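Local coordinates for protein aromatic-amino-acid transaminase TyrB (PDB 4WD2) that probably catalyses the pyridoxal-phosphate-dependent transfer of amino groups between aromatic amino acids and 2-oxo acids, as a class I and II aminotransferase, at residues A[361-375]-A[395-408]. Sequence-based numbering, arbitrary orientation.
Sequences LTESQVDALREVHGV and IVADAIGKVLKSGA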
# COMPACT_ATOMS: atom_id res chain seq x y z
N LEU A 361 5.16 -11.01 34.27
CA LEU A 361 6.36 -11.81 34.52
C LEU A 361 7.60 -10.97 34.23
O LEU A 361 7.61 -10.20 33.27
CB LEU A 361 6.37 -13.08 33.66
CG LEU A 361 5.83 -14.37 34.28
CD1 LEU A 361 4.36 -14.27 34.64
CD2 LEU A 361 6.06 -15.56 33.35
N THR A 362 8.63 -11.10 35.07
CA THR A 362 9.89 -10.37 34.87
C THR A 362 10.61 -10.95 33.66
O THR A 362 10.25 -12.02 33.19
CB THR A 362 10.83 -10.45 36.10
OG1 THR A 362 11.34 -11.77 36.24
CG2 THR A 362 10.12 -10.04 37.38
N GLU A 363 11.62 -10.24 33.17
CA GLU A 363 12.39 -10.74 32.03
C GLU A 363 13.06 -12.07 32.38
O GLU A 363 13.10 -12.98 31.54
CB GLU A 363 13.42 -9.70 31.57
CG GLU A 363 12.79 -8.52 30.81
CD GLU A 363 13.82 -7.65 30.09
OE1 GLU A 363 15.01 -8.03 30.06
OE2 GLU A 363 13.43 -6.59 29.55
N SER A 364 13.56 -12.18 33.61
CA SER A 364 14.11 -13.44 34.12
C SER A 364 13.07 -14.55 34.11
O SER A 364 13.36 -15.67 33.70
CB SER A 364 14.64 -13.26 35.54
OG SER A 364 16.03 -13.02 35.54
N GLN A 365 11.86 -14.24 34.57
CA GLN A 365 10.79 -15.22 34.61
C GLN A 365 10.39 -15.66 33.21
O GLN A 365 10.03 -16.82 32.98
CB GLN A 365 9.59 -14.66 35.38
CG GLN A 365 9.79 -14.68 36.89
CD GLN A 365 8.71 -13.94 37.65
OE1 GLN A 365 8.28 -12.86 37.24
NE2 GLN A 365 8.27 -14.51 38.76
N VAL A 366 10.47 -14.73 32.26
CA VAL A 366 10.21 -15.06 30.86
C VAL A 366 11.29 -16.02 30.35
O VAL A 366 10.99 -16.95 29.60
CB VAL A 366 10.18 -13.79 29.97
CG1 VAL A 366 10.04 -14.17 28.49
CG2 VAL A 366 9.04 -12.86 30.38
N ASP A 367 12.53 -15.80 30.77
CA ASP A 367 13.63 -16.70 30.40
C ASP A 367 13.38 -18.09 30.97
O ASP A 367 13.53 -19.09 30.27
CB ASP A 367 14.98 -16.18 30.91
CG ASP A 367 15.51 -15.01 30.10
OD1 ASP A 367 15.09 -14.83 28.94
OD2 ASP A 367 16.36 -14.28 30.64
N ALA A 368 13.02 -18.14 32.25
CA ALA A 368 12.75 -19.41 32.92
C ALA A 368 11.59 -20.15 32.24
O ALA A 368 11.69 -21.35 31.98
CB ALA A 368 12.44 -19.18 34.38
N LEU A 369 10.52 -19.43 31.96
CA LEU A 369 9.36 -19.99 31.27
C LEU A 369 9.77 -20.69 29.97
O LEU A 369 9.29 -21.79 29.67
CB LEU A 369 8.34 -18.89 30.99
CG LEU A 369 6.89 -19.28 30.67
CD1 LEU A 369 6.34 -20.18 31.77
CD2 LEU A 369 6.05 -18.02 30.51
N ARG A 370 10.66 -20.05 29.22
CA ARG A 370 11.15 -20.60 27.96
C ARG A 370 12.11 -21.76 28.18
O ARG A 370 11.88 -22.88 27.71
CB ARG A 370 11.85 -19.50 27.14
CG ARG A 370 12.45 -19.99 25.83
CD ARG A 370 13.21 -18.88 25.10
NE ARG A 370 14.40 -18.45 25.83
CZ ARG A 370 14.48 -17.32 26.52
NH1 ARG A 370 13.44 -16.50 26.57
NH2 ARG A 370 15.60 -17.00 27.16
N GLU A 371 13.19 -21.50 28.90
CA GLU A 371 14.28 -22.46 29.02
C GLU A 371 13.89 -23.69 29.82
O GLU A 371 14.23 -24.81 29.46
CB GLU A 371 15.51 -21.79 29.64
CG GLU A 371 16.08 -20.62 28.82
CD GLU A 371 16.60 -21.05 27.45
OE1 GLU A 371 17.16 -22.17 27.33
OE2 GLU A 371 16.45 -20.28 26.49
N VAL A 372 13.17 -23.48 30.92
CA VAL A 372 12.79 -24.60 31.78
C VAL A 372 11.49 -25.26 31.33
O VAL A 372 11.39 -26.48 31.29
CB VAL A 372 12.65 -24.15 33.25
CG1 VAL A 372 12.32 -25.35 34.14
CG2 VAL A 372 13.92 -23.49 33.72
N HIS A 373 10.49 -24.46 30.96
CA HIS A 373 9.16 -25.02 30.74
C HIS A 373 8.74 -25.04 29.27
O HIS A 373 7.62 -25.45 28.95
CB HIS A 373 8.13 -24.24 31.56
CG HIS A 373 8.44 -24.22 33.03
ND1 HIS A 373 8.09 -25.25 33.87
CD2 HIS A 373 9.07 -23.30 33.79
CE1 HIS A 373 8.50 -24.97 35.10
NE2 HIS A 373 9.09 -23.79 35.08
N GLY A 374 9.63 -24.63 28.38
CA GLY A 374 9.36 -24.64 26.95
C GLY A 374 8.15 -23.82 26.51
O GLY A 374 7.55 -24.11 25.48
N VAL A 375 7.79 -22.80 27.29
CA VAL A 375 6.67 -21.93 26.94
C VAL A 375 7.21 -20.56 26.55
O VAL A 375 7.94 -19.92 27.33
CB VAL A 375 5.66 -21.81 28.10
CG1 VAL A 375 4.66 -20.67 27.84
CG2 VAL A 375 4.92 -23.12 28.30
N ILE A 395 -0.78 -27.04 30.14
CA ILE A 395 0.68 -26.98 30.13
C ILE A 395 1.17 -25.58 30.49
O ILE A 395 2.07 -25.41 31.30
CB ILE A 395 1.23 -27.40 28.75
CG1 ILE A 395 1.11 -28.92 28.57
CG2 ILE A 395 2.68 -26.96 28.58
CD1 ILE A 395 1.47 -29.39 27.18
N VAL A 396 0.54 -24.58 29.89
CA VAL A 396 0.89 -23.19 30.14
C VAL A 396 0.59 -22.75 31.57
O VAL A 396 1.44 -22.15 32.23
CB VAL A 396 0.16 -22.26 29.16
CG1 VAL A 396 0.41 -20.80 29.53
CG2 VAL A 396 0.60 -22.55 27.74
N ALA A 397 -0.62 -23.03 32.05
CA ALA A 397 -1.02 -22.63 33.40
C ALA A 397 -0.10 -23.27 34.45
O ALA A 397 0.24 -22.64 35.45
CB ALA A 397 -2.46 -23.01 33.66
N ASP A 398 0.28 -24.51 34.21
CA ASP A 398 1.19 -25.23 35.10
C ASP A 398 2.56 -24.55 35.12
O ASP A 398 3.13 -24.29 36.18
CB ASP A 398 1.32 -26.68 34.66
CG ASP A 398 2.04 -27.55 35.67
OD1 ASP A 398 1.52 -27.69 36.80
OD2 ASP A 398 3.10 -28.10 35.32
N ALA A 399 3.07 -24.26 33.93
CA ALA A 399 4.36 -23.59 33.75
C ALA A 399 4.40 -22.24 34.47
O ALA A 399 5.27 -22.00 35.30
CB ALA A 399 4.66 -23.43 32.25
N ILE A 400 3.47 -21.35 34.12
CA ILE A 400 3.43 -20.01 34.70
C ILE A 400 3.17 -20.06 36.21
O ILE A 400 3.78 -19.30 36.97
CB ILE A 400 2.35 -19.15 34.01
CG1 ILE A 400 2.74 -18.89 32.55
CG2 ILE A 400 2.15 -17.82 34.73
CD1 ILE A 400 1.75 -18.02 31.81
N GLY A 401 2.29 -20.96 36.64
CA GLY A 401 2.03 -21.15 38.05
C GLY A 401 3.28 -21.52 38.83
O GLY A 401 3.54 -20.95 39.89
N LYS A 402 4.06 -22.45 38.30
CA LYS A 402 5.32 -22.85 38.93
C LYS A 402 6.33 -21.71 38.97
O LYS A 402 6.98 -21.48 39.98
CB LYS A 402 5.93 -24.06 38.22
CG LYS A 402 5.20 -25.36 38.48
CD LYS A 402 5.80 -26.49 37.68
CE LYS A 402 5.05 -27.79 37.89
NZ LYS A 402 5.40 -28.80 36.85
N VAL A 403 6.45 -20.98 37.86
CA VAL A 403 7.40 -19.87 37.79
C VAL A 403 7.02 -18.76 38.77
O VAL A 403 7.87 -18.25 39.50
CB VAL A 403 7.52 -19.30 36.36
CG1 VAL A 403 8.37 -18.05 36.35
CG2 VAL A 403 8.12 -20.35 35.42
N LEU A 404 5.74 -18.39 38.80
CA LEU A 404 5.27 -17.37 39.73
C LEU A 404 5.45 -17.80 41.19
O LEU A 404 5.90 -17.02 42.03
CB LEU A 404 3.80 -17.03 39.47
CG LEU A 404 3.42 -16.17 38.26
CD1 LEU A 404 1.91 -16.02 38.17
CD2 LEU A 404 4.08 -14.80 38.33
N LYS A 405 5.09 -19.04 41.49
CA LYS A 405 5.16 -19.55 42.86
C LYS A 405 6.59 -19.59 43.39
O LYS A 405 6.85 -19.25 44.54
CB LYS A 405 4.55 -20.95 42.94
CG LYS A 405 4.62 -21.58 44.32
CD LYS A 405 3.78 -20.81 45.33
CE LYS A 405 3.88 -21.43 46.70
NZ LYS A 405 2.93 -20.82 47.68
N SER A 406 7.52 -20.01 42.53
CA SER A 406 8.93 -20.13 42.90
C SER A 406 9.54 -18.78 43.25
O SER A 406 10.62 -18.70 43.82
CB SER A 406 9.72 -20.78 41.76
OG SER A 406 9.25 -22.09 41.50
N GLY A 407 8.83 -17.70 42.91
CA GLY A 407 9.26 -16.36 43.27
C GLY A 407 10.09 -15.68 42.20
O GLY A 407 10.74 -16.35 41.40
N ALA A 408 10.06 -14.35 42.20
CA ALA A 408 10.86 -13.56 41.28
C ALA A 408 12.32 -13.50 41.75
O ALA A 408 12.61 -13.68 42.94
CB ALA A 408 10.29 -12.16 41.14
OXT ALA A 408 13.23 -13.27 40.96
O HOH W 1 12.72 -12.55 38.49
O HOH W 2 10.22 -17.27 39.15
O HOH W 3 6.55 -14.02 41.22
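Gln365 and His373 meet Val403 through similar first torsions: each CG stands anti to its own carbonyl carbon (chi1 -77° and -57°), and each residue takes one methyl of Val403. Gln365 CG lies 3.7 Å from Val403 CG1, while His373 CD2 is 3.5 Å from Val403 CG2. The motif is an obliquely crossed helix pair of mainly antiparallel sense in the C-terminal part of this aminotransferase fold, far from the chain's centre; the axes of the helical segments 363-371 and 395-405 come within 10.0 Å, with 136° between their N-to-C directions. No direct hydrogen bond joins the segments, so apolar fit and bridging waters make the contact. Just before Gly374, which has positive phi, His373 CB lies 3.6 Å from Ala399 CB, a methyl that also touches Leu369 CD1 and Val375 CG2. Ala399 O stands over the centre of one imidazole face; Val372 CG1 lies over the opposite face, offset toward its rim. At the other end, Leu361 CD1 meets Leu404 CD2 at 3.7 Å, the two side chains crossing at about a right angle. Behind this layer, Val396 and Ile400 also touch helix 309-338 and Met383 of strand 382-384. A capping box fixes the Gln365 amide: Thr362 N donates to OE1 in its carbonyl plane, on a lone pair (2.8 Å, nearly straight), and Gln365 N returns a bond to Thr362 OG1. The other end of the amide, NE2, thereby faces the C-terminal turn, where one water accepts from it at 3.0 Å and donates to Leu404 O. Another water links Thr362 OG1 to the terminal carboxylate, donating to Ala408 OXT at 2.6 Å.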